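PDB 6P74: OLD nuclease from Thermus scotoductus, which degrades linear and supercoiled double-stranded DNA exonucleolytically in the 5'-to-3' direction, nicks circular DNA, and carries a DNA-stimulated ATPase activity. Local coordinates for residues A[4-9]-A[15-20]; A[24-27]-A[33-36]; A[305-308]-A[313-316]. All coordinates share one frame; numbering follows the deposited sequence.

Contact 1 of 3, residues A[4-9]-A[15-20]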
ATOM      1  N   ARG A   4     -23.130   8.828  -0.430  1.00 69.90           N
ATOM      2  CA  ARG A   4     -22.631   9.163  -1.747  1.00 66.48           C
ATOM      3  C   ARG A   4     -21.145   9.395  -1.581  1.00 67.88           C
ATOM      4  O   ARG A   4     -20.701   9.798  -0.501  1.00 62.59           O
ATOM      5  CB  ARG A   4     -23.403  10.354  -2.318  1.00 69.65           C
ATOM      6  CG  ARG A   4     -22.874  10.915  -3.599  1.00 68.94           C
ATOM      7  CD  ARG A   4     -23.781  12.039  -4.051  1.00 73.63           C
ATOM      8  NE  ARG A   4     -23.266  12.740  -5.228  1.00 81.47           N
ATOM      9  CZ  ARG A   4     -23.658  13.955  -5.609  1.00 90.19           C
ATOM     10  NH1 ARG A   4     -24.570  14.614  -4.902  1.00 93.53           N
ATOM     11  NH2 ARG A   4     -23.134  14.517  -6.690  1.00 89.77           N
ATOM     12  N   LEU A   5     -20.388   9.095  -2.635  1.00 70.39           N
ATOM     13  CA  LEU A   5     -18.947   9.296  -2.661  1.00 70.53           C
ATOM     14  C   LEU A   5     -18.601   9.959  -3.986  1.00 71.64           C
ATOM     15  O   LEU A   5     -19.053   9.504  -5.041  1.00 75.07           O
ATOM     16  CB  LEU A   5     -18.155   7.997  -2.505  1.00 64.02           C
ATOM     17  CG  LEU A   5     -16.654   8.100  -2.796  1.00 64.68           C
ATOM     18  CD1 LEU A   5     -15.960   8.814  -1.669  1.00 68.63           C
ATOM     19  CD2 LEU A   5     -16.069   6.731  -2.982  1.00 63.83           C
ATOM     20  N   GLN A   6     -17.803  11.023  -3.940  1.00 71.28           N
ATOM     21  CA  GLN A   6     -17.265  11.639  -5.149  1.00 68.93           C
ATOM     22  C   GLN A   6     -15.752  11.664  -5.052  1.00 68.85           C
ATOM     23  O   GLN A   6     -15.199  12.045  -4.016  1.00 67.28           O
ATOM     24  CB  GLN A   6     -17.803  13.047  -5.365  1.00 61.31           C
ATOM     25  CG  GLN A   6     -19.267  13.068  -5.729  1.00 68.00           C
ATOM     26  CD  GLN A   6     -19.925  14.415  -5.465  1.00 81.54           C
ATOM     27  OE1 GLN A   6     -19.996  14.885  -4.320  1.00 83.09           O
ATOM     28  NE2 GLN A   6     -20.413  15.044  -6.528  1.00 81.17           N
ATOM     29  N   VAL A   7     -15.083  11.234  -6.117  1.00 68.65           N
ATOM     30  CA  VAL A   7     -13.631  11.190  -6.137  1.00 75.63           C
ATOM     31  C   VAL A   7     -13.146  11.796  -7.440  1.00 81.00           C
ATOM     32  O   VAL A   7     -13.621  11.429  -8.519  1.00 80.95           O
ATOM     33  CB  VAL A   7     -13.107   9.753  -5.971  1.00 71.56           C
ATOM     34  CG1 VAL A   7     -11.599   9.748  -5.909  1.00 73.81           C
ATOM     35  CG2 VAL A   7     -13.678   9.135  -4.717  1.00 68.00           C
ATOM     36  N   LYS A   8     -12.208  12.731  -7.343  1.00 79.92           N
ATOM     37  CA  LYS A   8     -11.634  13.370  -8.517  1.00 83.09           C
ATOM     38  C   LYS A   8     -10.124  13.350  -8.383  1.00 83.68           C
ATOM     39  O   LYS A   8      -9.578  13.898  -7.420  1.00 83.09           O
ATOM     40  CB  LYS A   8     -12.138  14.810  -8.677  1.00 85.62           C
ATOM     41  CG  LYS A   8     -13.643  14.940  -8.818  1.00 87.96           C
ATOM     42  CD  LYS A   8     -14.036  16.363  -9.210  1.00 93.67           C
ATOM     43  CE  LYS A   8     -15.509  16.440  -9.616  1.00 96.97           C
ATOM     44  NZ  LYS A   8     -15.782  17.501 -10.640  1.00104.90           N
ATOM     45  N   ASN A   9      -9.455  12.707  -9.338  1.00 82.75           N
ATOM     46  CA  ASN A   9      -8.011  12.802  -9.501  1.00 86.70           C
ATOM     47  C   ASN A   9      -7.227  12.004  -8.462  1.00 89.49           C
ATOM     48  O   ASN A   9      -6.038  12.284  -8.226  1.00 93.94           O
ATOM     49  CB  ASN A   9      -7.567  14.272  -9.494  1.00 86.32           C
ATOM     50  CG  ASN A   9      -8.115  15.045 -10.682  1.00 88.18           C
ATOM     51  OD1 ASN A   9      -8.112  14.550 -11.808  1.00 94.20           O
ATOM     52  ND2 ASN A   9      -8.594  16.256 -10.437  1.00 83.35           N
ATOM     53  N   ASP A  15     -12.626  10.688 -12.186  1.00 90.32           N
ATOM     54  CA  ASP A  15     -13.872  11.351 -11.807  1.00 85.62           C
ATOM     55  C   ASP A  15     -14.812  10.166 -11.606  1.00 87.79           C
ATOM     56  O   ASP A  15     -14.876   9.274 -12.460  1.00 93.65           O
ATOM     57  CB  ASP A  15     -14.248  12.411 -12.840  1.00 86.87           C
ATOM     58  CG  ASP A  15     -15.482  13.209 -12.437  1.00100.18           C
ATOM     59  OD1 ASP A  15     -16.260  12.730 -11.588  1.00102.80           O
ATOM     60  OD2 ASP A  15     -15.678  14.323 -12.968  1.00108.89           O
ATOM     61  N   ILE A  16     -15.544  10.155 -10.490  1.00 80.98           N
ATOM     62  CA  ILE A  16     -16.499   9.091 -10.212  1.00 81.71           C
ATOM     63  C   ILE A  16     -17.461   9.658  -9.183  1.00 77.09           C
ATOM     64  O   ILE A  16     -17.112  10.512  -8.364  1.00 78.64           O
ATOM     65  CB  ILE A  16     -15.987   7.715  -9.728  1.00 75.71           C
ATOM     66  CG1 ILE A  16     -15.148   7.905  -8.471  1.00 72.63           C
ATOM     67  CG2 ILE A  16     -15.195   7.026 -10.836  1.00 68.92           C
ATOM     68  CD1 ILE A  16     -15.172   6.730  -7.525  1.00 75.32           C
ATOM     69  N   ASP A  17     -18.673   9.124  -9.209  1.00 74.55           N
ATOM     70  CA  ASP A  17     -19.745   9.578  -8.335  1.00 70.24           C
ATOM     71  C   ASP A  17     -20.688   8.399  -8.118  1.00 70.15           C
ATOM     72  O   ASP A  17     -21.375   7.981  -9.055  1.00 73.64           O
ATOM     73  CB  ASP A  17     -20.453  10.767  -8.984  1.00 74.62           C
ATOM     74  CG  ASP A  17     -21.540  11.356  -8.115  1.00 81.27           C
ATOM     75  OD1 ASP A  17     -21.834  10.792  -7.027  1.00 74.49           O
ATOM     76  OD2 ASP A  17     -22.106  12.391  -8.542  1.00 86.59           O
ATOM     77  N   LEU A  18     -20.727   7.845  -6.909  1.00 70.50           N
ATOM     78  CA  LEU A  18     -21.660   6.735  -6.767  1.00 75.09           C
ATOM     79  C   LEU A  18     -22.504   6.858  -5.511  1.00 69.24           C
ATOM     80  O   LEU A  18     -22.040   7.359  -4.482  1.00 64.83           O
ATOM     81  CB  LEU A  18     -20.935   5.377  -6.754  1.00 76.06           C
ATOM     82  CG  LEU A  18     -20.002   5.096  -5.589  1.00 75.06           C
ATOM     83  CD1 LEU A  18     -20.090   3.618  -5.195  1.00 76.41           C
ATOM     84  CD2 LEU A  18     -18.601   5.458  -6.003  1.00 72.30           C
ATOM     85  N   PRO A  19     -23.748   6.395  -5.566  1.00 70.68           N
ATOM     86  CA  PRO A  19     -24.546   6.316  -4.338  1.00 65.69           C
ATOM     87  C   PRO A  19     -24.042   5.200  -3.448  1.00 72.56           C
ATOM     88  O   PRO A  19     -23.435   4.225  -3.907  1.00 69.58           O
ATOM     89  CB  PRO A  19     -25.961   6.019  -4.840  1.00 61.90           C
ATOM     90  CG  PRO A  19     -25.718   5.277  -6.174  1.00 70.32           C
ATOM     91  CD  PRO A  19     -24.493   5.948  -6.762  1.00 67.56           C
ATOM     92  N   LEU A  20     -24.288   5.366  -2.154  1.00 72.81           N
ATOM     93  CA  LEU A  20     -23.978   4.358  -1.159  1.00 66.82           C
ATOM     94  C   LEU A  20     -25.256   4.016  -0.412  1.00 64.26           C
ATOM     95  O   LEU A  20     -26.025   4.906  -0.057  1.00 74.96           O
ATOM     96  CB  LEU A  20     -22.901   4.847  -0.198  1.00 59.80           C
ATOM     97  CG  LEU A  20     -21.553   5.178  -0.842  1.00 64.02           C
ATOM     98  CD1 LEU A  20     -20.668   5.880   0.173  1.00 61.50           C
ATOM     99  CD2 LEU A  20     -20.876   3.926  -1.317  1.00 63.34           C
TER

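Contact 2 of 3, residues A[24-27]-A[33-36]. With SO4 (sulfate ion), chain D.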
ATOM      1  N   THR A  24     -23.663  -2.033   0.284  1.00 67.97           N
ATOM      2  CA  THR A  24     -23.064  -1.622  -0.981  1.00 64.71           C
ATOM      3  C   THR A  24     -22.034  -2.682  -1.353  1.00 67.22           C
ATOM      4  O   THR A  24     -21.040  -2.859  -0.642  1.00 69.52           O
ATOM      5  CB  THR A  24     -22.438  -0.231  -0.881  1.00 65.10           C
ATOM      6  OG1 THR A  24     -23.369   0.687  -0.278  1.00 69.43           O
ATOM      7  CG2 THR A  24     -22.081   0.269  -2.254  1.00 61.88           C
ATOM      8  N   ALA A  25     -22.286  -3.404  -2.456  1.00 62.32           N
ATOM      9  CA  ALA A  25     -21.444  -4.508  -2.903  1.00 63.33           C
ATOM     10  C   ALA A  25     -20.734  -4.040  -4.161  1.00 69.43           C
ATOM     11  O   ALA A  25     -21.376  -3.812  -5.194  1.00 68.83           O
ATOM     12  CB  ALA A  25     -22.259  -5.772  -3.182  1.00 61.82           C
ATOM     13  N   ILE A  26     -19.416  -3.910  -4.077  1.00 66.61           N
ATOM     14  CA  ILE A  26     -18.612  -3.308  -5.131  1.00 65.67           C
ATOM     15  C   ILE A  26     -17.839  -4.415  -5.832  1.00 72.45           C
ATOM     16  O   ILE A  26     -17.036  -5.110  -5.200  1.00 79.03           O
ATOM     17  CB  ILE A  26     -17.664  -2.250  -4.560  1.00 64.50           C
ATOM     18  CG1 ILE A  26     -18.459  -1.257  -3.690  1.00 64.05           C
ATOM     19  CG2 ILE A  26     -16.884  -1.616  -5.675  1.00 63.77           C
ATOM     20  CD1 ILE A  26     -17.660  -0.041  -3.241  1.00 63.06           C
ATOM     21  N   VAL A  27     -18.082  -4.586  -7.134  1.00 76.83           N
ATOM     22  CA  VAL A  27     -17.461  -5.648  -7.920  1.00 77.02           C
ATOM     23  C   VAL A  27     -16.815  -5.053  -9.165  1.00 76.19           C
ATOM     24  O   VAL A  27     -17.126  -3.936  -9.587  1.00 75.15           O
ATOM     25  CB  VAL A  27     -18.469  -6.735  -8.327  1.00 80.86           C
ATOM     26  CG1 VAL A  27     -19.370  -7.078  -7.169  1.00 80.01           C
ATOM     27  CG2 VAL A  27     -19.277  -6.257  -9.515  1.00 85.06           C
ATOM     28  N   GLY A  33     -10.280  -0.067 -10.024  1.00 90.09           N
ATOM     29  CA  GLY A  33     -10.786   1.007  -9.174  1.00 78.26           C
ATOM     30  C   GLY A  33     -11.482   0.558  -7.895  1.00 79.04           C
ATOM     31  O   GLY A  33     -11.688   1.384  -6.985  1.00 79.67           O
ATOM     32  N   LYS A  34     -11.867  -0.717  -7.814  1.00 77.59           N
ATOM     33  CA  LYS A  34     -12.575  -1.329  -6.690  1.00 76.91           C
ATOM     34  C   LYS A  34     -12.001  -0.924  -5.329  1.00 83.51           C
ATOM     35  O   LYS A  34     -12.682  -0.301  -4.506  1.00 78.34           O
ATOM     36  CB  LYS A  34     -12.504  -2.857  -6.864  1.00 84.49           C
ATOM     37  CG  LYS A  34     -13.565  -3.668  -6.157  1.00 87.35           C
ATOM     38  CD  LYS A  34     -13.874  -4.997  -6.926  1.00 80.74           C
ATOM     39  CE  LYS A  34     -12.790  -6.068  -6.792  1.00 94.42           C
ATOM     40  NZ  LYS A  34     -11.667  -5.929  -7.773  1.00 99.93           N
ATOM     41  N   THR A  35     -10.744  -1.296  -5.082  1.00 95.50           N
ATOM     42  CA  THR A  35     -10.128  -1.062  -3.783  1.00111.37           C
ATOM     43  C   THR A  35      -9.850   0.422  -3.562  1.00 95.85           C
ATOM     44  O   THR A  35      -9.901   0.901  -2.423  1.00 86.37           O
ATOM     45  CB  THR A  35      -8.845  -1.892  -3.673  1.00146.27           C
ATOM     46  OG1 THR A  35      -9.179  -3.284  -3.746  1.00187.42           O
ATOM     47  CG2 THR A  35      -8.131  -1.628  -2.365  1.00141.45           C
ATOM     48  N   THR A  36      -9.586   1.160  -4.640  1.00 89.06           N
ATOM     49  CA  THR A  36      -9.308   2.584  -4.519  1.00 77.86           C
ATOM     50  C   THR A  36     -10.541   3.350  -4.048  1.00 78.55           C
ATOM     51  O   THR A  36     -10.422   4.319  -3.292  1.00 76.21           O
ATOM     52  CB  THR A  36      -8.788   3.106  -5.859  1.00 80.23           C
ATOM     53  OG1 THR A  36      -7.592   2.384  -6.216  1.00 88.16           O
ATOM     54  CG2 THR A  36      -8.481   4.598  -5.789  1.00 74.86           C
TER
HETATM   55  S   SO4 D 603      -8.478  -2.242  -7.196  1.00332.16           S
HETATM   56  O1  SO4 D 603      -9.144  -1.835  -8.426  1.00335.43           O
HETATM   57  O2  SO4 D 603      -9.478  -2.721  -6.251  1.00329.53           O
HETATM   58  O3  SO4 D 603      -7.541  -3.319  -7.483  1.00335.82           O
HETATM   59  O4  SO4 D 603      -7.757  -1.108  -6.627  1.00331.28           O

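Contact 3 of 3, residues A[305-308]-A[313-316]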
ATOM      1  N   ILE A 305     -22.936  -1.733   5.606  1.00 69.25           N
ATOM      2  CA  ILE A 305     -21.782  -2.523   5.163  1.00 64.11           C
ATOM      3  C   ILE A 305     -21.432  -2.121   3.740  1.00 64.46           C
ATOM      4  O   ILE A 305     -22.269  -2.216   2.831  1.00 65.20           O
ATOM      5  CB  ILE A 305     -22.044  -4.039   5.237  1.00 71.74           C
ATOM      6  CG1 ILE A 305     -22.490  -4.446   6.632  1.00 74.50           C
ATOM      7  CG2 ILE A 305     -20.781  -4.808   4.893  1.00 69.71           C
ATOM      8  CD1 ILE A 305     -21.380  -4.318   7.655  1.00 77.51           C
ATOM      9  N   ILE A 306     -20.192  -1.702   3.538  1.00 62.24           N
ATOM     10  CA  ILE A 306     -19.673  -1.372   2.225  1.00 63.33           C
ATOM     11  C   ILE A 306     -18.482  -2.282   1.987  1.00 70.11           C
ATOM     12  O   ILE A 306     -17.567  -2.325   2.814  1.00 70.50           O
ATOM     13  CB  ILE A 306     -19.256   0.103   2.135  1.00 66.25           C
ATOM     14  CG1 ILE A 306     -20.457   1.019   2.377  1.00 68.57           C
ATOM     15  CG2 ILE A 306     -18.557   0.404   0.802  1.00 54.87           C
ATOM     16  CD1 ILE A 306     -20.054   2.486   2.484  1.00 68.44           C
ATOM     17  N   TYR A 307     -18.480  -3.004   0.865  1.00 63.50           N
ATOM     18  CA  TYR A 307     -17.377  -3.927   0.653  1.00 62.89           C
ATOM     19  C   TYR A 307     -17.080  -4.131  -0.825  1.00 60.68           C
ATOM     20  O   TYR A 307     -17.955  -3.997  -1.687  1.00 67.06           O
ATOM     21  CB  TYR A 307     -17.657  -5.268   1.325  1.00 65.40           C
ATOM     22  CG  TYR A 307     -18.918  -5.950   0.872  1.00 67.86           C
ATOM     23  CD1 TYR A 307     -18.935  -6.720  -0.280  1.00 69.33           C
ATOM     24  CD2 TYR A 307     -20.082  -5.848   1.607  1.00 69.01           C
ATOM     25  CE1 TYR A 307     -20.074  -7.355  -0.693  1.00 62.70           C
ATOM     26  CE2 TYR A 307     -21.222  -6.484   1.213  1.00 70.27           C
ATOM     27  CZ  TYR A 307     -21.214  -7.244   0.059  1.00 73.31           C
ATOM     28  OH  TYR A 307     -22.359  -7.888  -0.350  1.00 75.32           O
ATOM     29  N   SER A 308     -15.810  -4.412  -1.103  1.00 65.55           N
ATOM     30  CA  SER A 308     -15.385  -5.030  -2.348  1.00 65.16           C
ATOM     31  C   SER A 308     -15.467  -6.548  -2.188  1.00 62.18           C
ATOM     32  O   SER A 308     -15.336  -7.081  -1.083  1.00 64.84           O
ATOM     33  CB  SER A 308     -13.967  -4.589  -2.723  1.00 67.72           C
ATOM     34  OG  SER A 308     -13.010  -4.960  -1.737  1.00 72.32           O
ATOM     35  N   ILE A 313     -21.147 -15.156  -3.777  1.00 65.03           N
ATOM     36  CA  ILE A 313     -22.024 -15.337  -2.633  1.00 73.53           C
ATOM     37  C   ILE A 313     -22.352 -13.994  -2.000  1.00 74.59           C
ATOM     38  O   ILE A 313     -23.474 -13.789  -1.531  1.00 79.28           O
ATOM     39  CB  ILE A 313     -21.386 -16.329  -1.648  1.00 81.95           C
ATOM     40  CG1 ILE A 313     -21.411 -17.743  -2.260  1.00 81.14           C
ATOM     41  CG2 ILE A 313     -22.090 -16.299  -0.311  1.00 76.88           C
ATOM     42  CD1 ILE A 313     -20.212 -18.602  -1.839  1.00 78.58           C
ATOM     43  N   PHE A 314     -21.418 -13.041  -2.045  1.00 70.35           N
ATOM     44  CA  PHE A 314     -21.624 -11.694  -1.517  1.00 68.58           C
ATOM     45  C   PHE A 314     -22.164 -10.707  -2.551  1.00 69.77           C
ATOM     46  O   PHE A 314     -22.460  -9.554  -2.204  1.00 65.12           O
ATOM     47  CB  PHE A 314     -20.311 -11.152  -0.938  1.00 62.28           C
ATOM     48  CG  PHE A 314     -19.883 -11.824   0.331  1.00 63.48           C
ATOM     49  CD1 PHE A 314     -19.139 -13.000   0.295  1.00 68.23           C
ATOM     50  CD2 PHE A 314     -20.228 -11.285   1.565  1.00 61.68           C
ATOM     51  CE1 PHE A 314     -18.755 -13.628   1.471  1.00 63.08           C
ATOM     52  CE2 PHE A 314     -19.842 -11.900   2.749  1.00 59.06           C
ATOM     53  CZ  PHE A 314     -19.102 -13.072   2.703  1.00 61.66           C
ATOM     54  N   ALA A 315     -22.295 -11.100  -3.809  1.00 74.10           N
ATOM     55  CA  ALA A 315     -22.791 -10.186  -4.833  1.00 69.19           C
ATOM     56  C   ALA A 315     -24.035 -10.842  -5.422  1.00 73.23           C
ATOM     57  O   ALA A 315     -23.952 -11.587  -6.400  1.00 70.07           O
ATOM     58  CB  ALA A 315     -21.732  -9.890  -5.862  1.00 63.00           C
ATOM     59  N   ASP A 316     -25.182 -10.559  -4.804  1.00 80.54           N
ATOM     60  CA  ASP A 316     -26.444 -11.229  -5.100  1.00 82.69           C
ATOM     61  C   ASP A 316     -27.209 -10.453  -6.163  1.00 77.87           C
ATOM     62  O   ASP A 316     -27.528  -9.276  -5.957  1.00 78.32           O
ATOM     63  CB  ASP A 316     -27.283 -11.342  -3.831  1.00 82.92           C
ATOM     64  CG  ASP A 316     -28.315 -12.429  -3.916  1.00 97.72           C
ATOM     65  OD1 ASP A 316     -29.141 -12.415  -4.868  1.00100.03           O
ATOM     66  OD2 ASP A 316     -28.281 -13.313  -3.028  1.00107.12           O
TER

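Contact 1 of 3, residues A[4-9]-A[15-20]
R4 grasps D17 side-on, offering NE and NH2 instead of its two terminal nitrogens. NE of R4 lies 3.0 Å from OD1 of D17, while NH2 of R4 approaches OD2 to the same 3.0 Å, so each carboxylate oxygen takes one N-H on its syn side. With the guanidinium and carboxylate planes only 11° apart, both bonds can form at once. R4 reaches its partner on a straight arm: CG is anti to the backbone nitrogen (chi1 172°) and the chain stays extended as far as NE. Q6, which pairs directly with D17 across the strands, lies alongside it, CG of Q6 being 3.7 Å from OD1 of D17; its OE1, as modelled, bonds to H75. Further along the same face K8 and D15 form a second, long salt bridge.

The other face is apolar. CB of V7 rests 3.7 Å from CG1 of I16, and the leucine methyls L5 CD2 and L18 CD2 meet at 4.1 Å. I37, A40 and I41 of helix 34-45 pack against this side. Backbone bonds at L5-L18 and V7-I16 hold the antiparallel hairpin together, the one from I16 N to V7 O being weak, and strand 70-76 flanks strand 2-10. Charge on one face and hydrocarbon on the other imply an amphipathic hairpin, whose R4-D17 bridge links residues diagonal to each other across the two strands.

Contact 2 of 3, residues A[24-27]-A[33-36]
K34 meets strand 24-27 with its hydrocarbon chain alone, and its ammonium group turns back to the carbonyl of G28 in its own loop and not onto the bound sulfate. CD of K34 lies 3.6 Å from the carbonyl oxygen of I26 and 3.7 Å from the carbonyl carbon of V27, while CG of K34 touches the branch methyl CG2 of I26 at 3.9 Å. The two side chains slide past each other in opposite directions, and no hydrogen bond joins the segments. The bend explains the course of the lysine: chi3 (74°) and chi4 (-85°) both depart from the extended form and bring NZ round to its hydrogen bond with G28 O, with weak bonds to the carbonyl oxygen of P29 and OD1 of N30.

Backbone amides grip the anion instead. G33 N donates to sulfate O1 at 2.6 Å, and G31 N is a further donor. G33 occupies the N-cap of helix 34-45 with a positive phi of 124°, a backbone shape that suits glycine. T35 also packs on R56 of the second subunit. This is the strand-loop-helix of a Walker A P-loop, the inferred ATP site, in which a sulfate, probably from the crystallisation liquor, is held by loop amides in a way consistent with a nucleotide phosphate, its exact position being less sure near T35.

Contact 3 of 3, residues A[305-308]-A[313-316]
The phenolic OH of Y307 donates a very short hydrogen bond, 2.5 Å, to the carbonyl oxygen of F314. The acceptor lies in the plane of the tyrosine ring, at its edge, where it also comes within 3.6 Å of CE1 of Y307. Hydrocarbon follows the polar bond closely: CB of F314 sits 3.8 Å from CE1 of Y307. Beyond it the two rings form a T-shaped pair, the edge of F314 turned toward the face of Y307, with centroids 6.0 Å apart and planes at 78°. One residue thus engages the tyrosine twice, through its backbone at the hydroxyl end and through its ring over the aromatic face. Y307 can reach across because CG stands between its backbone nitrogen and carbonyl carbon (chi1 58°), a position that sends the ring from strand 304-308 toward the returning loop.

Both residues are buried. L23 and A25 of strand 23-27 on one side and I275 of strand 272-276 on the other line the tyrosine; P278 touches both side chains, and helix 284-299 adds Y291 against Y307 and Q287 against F314. Next to the tyrosine, S308 bonds through OG to E277. The chemistry implies that a buried hydroxyl is satisfied by a main-chain carbonyl, and that this bond, with the ring pair beside it, ties the irregular segment 313-316 back to the central sheet of the ATPase domain.

The three contacts follow one another along the chain without interleaving, and all belong to the ATPase domain. Contact 1 is a hairpin in an antiparallel sheet, its centre about 12 Å from that of contact 2 and 18 Å from that of contact 3. Contacts 2 and 3, with centres about 9 Å apart, share the mixed sheet, where strands 23-27 and 304-308 run parallel as neighbours. L20 packs on I306, linking contact 1 directly to that sheet, and helix 34-45 lies against both contact 1 and strand 23-27. The N-terminal and C-terminal parts of the ATPase domain thereby build one nucleotide-binding core around the P-loop.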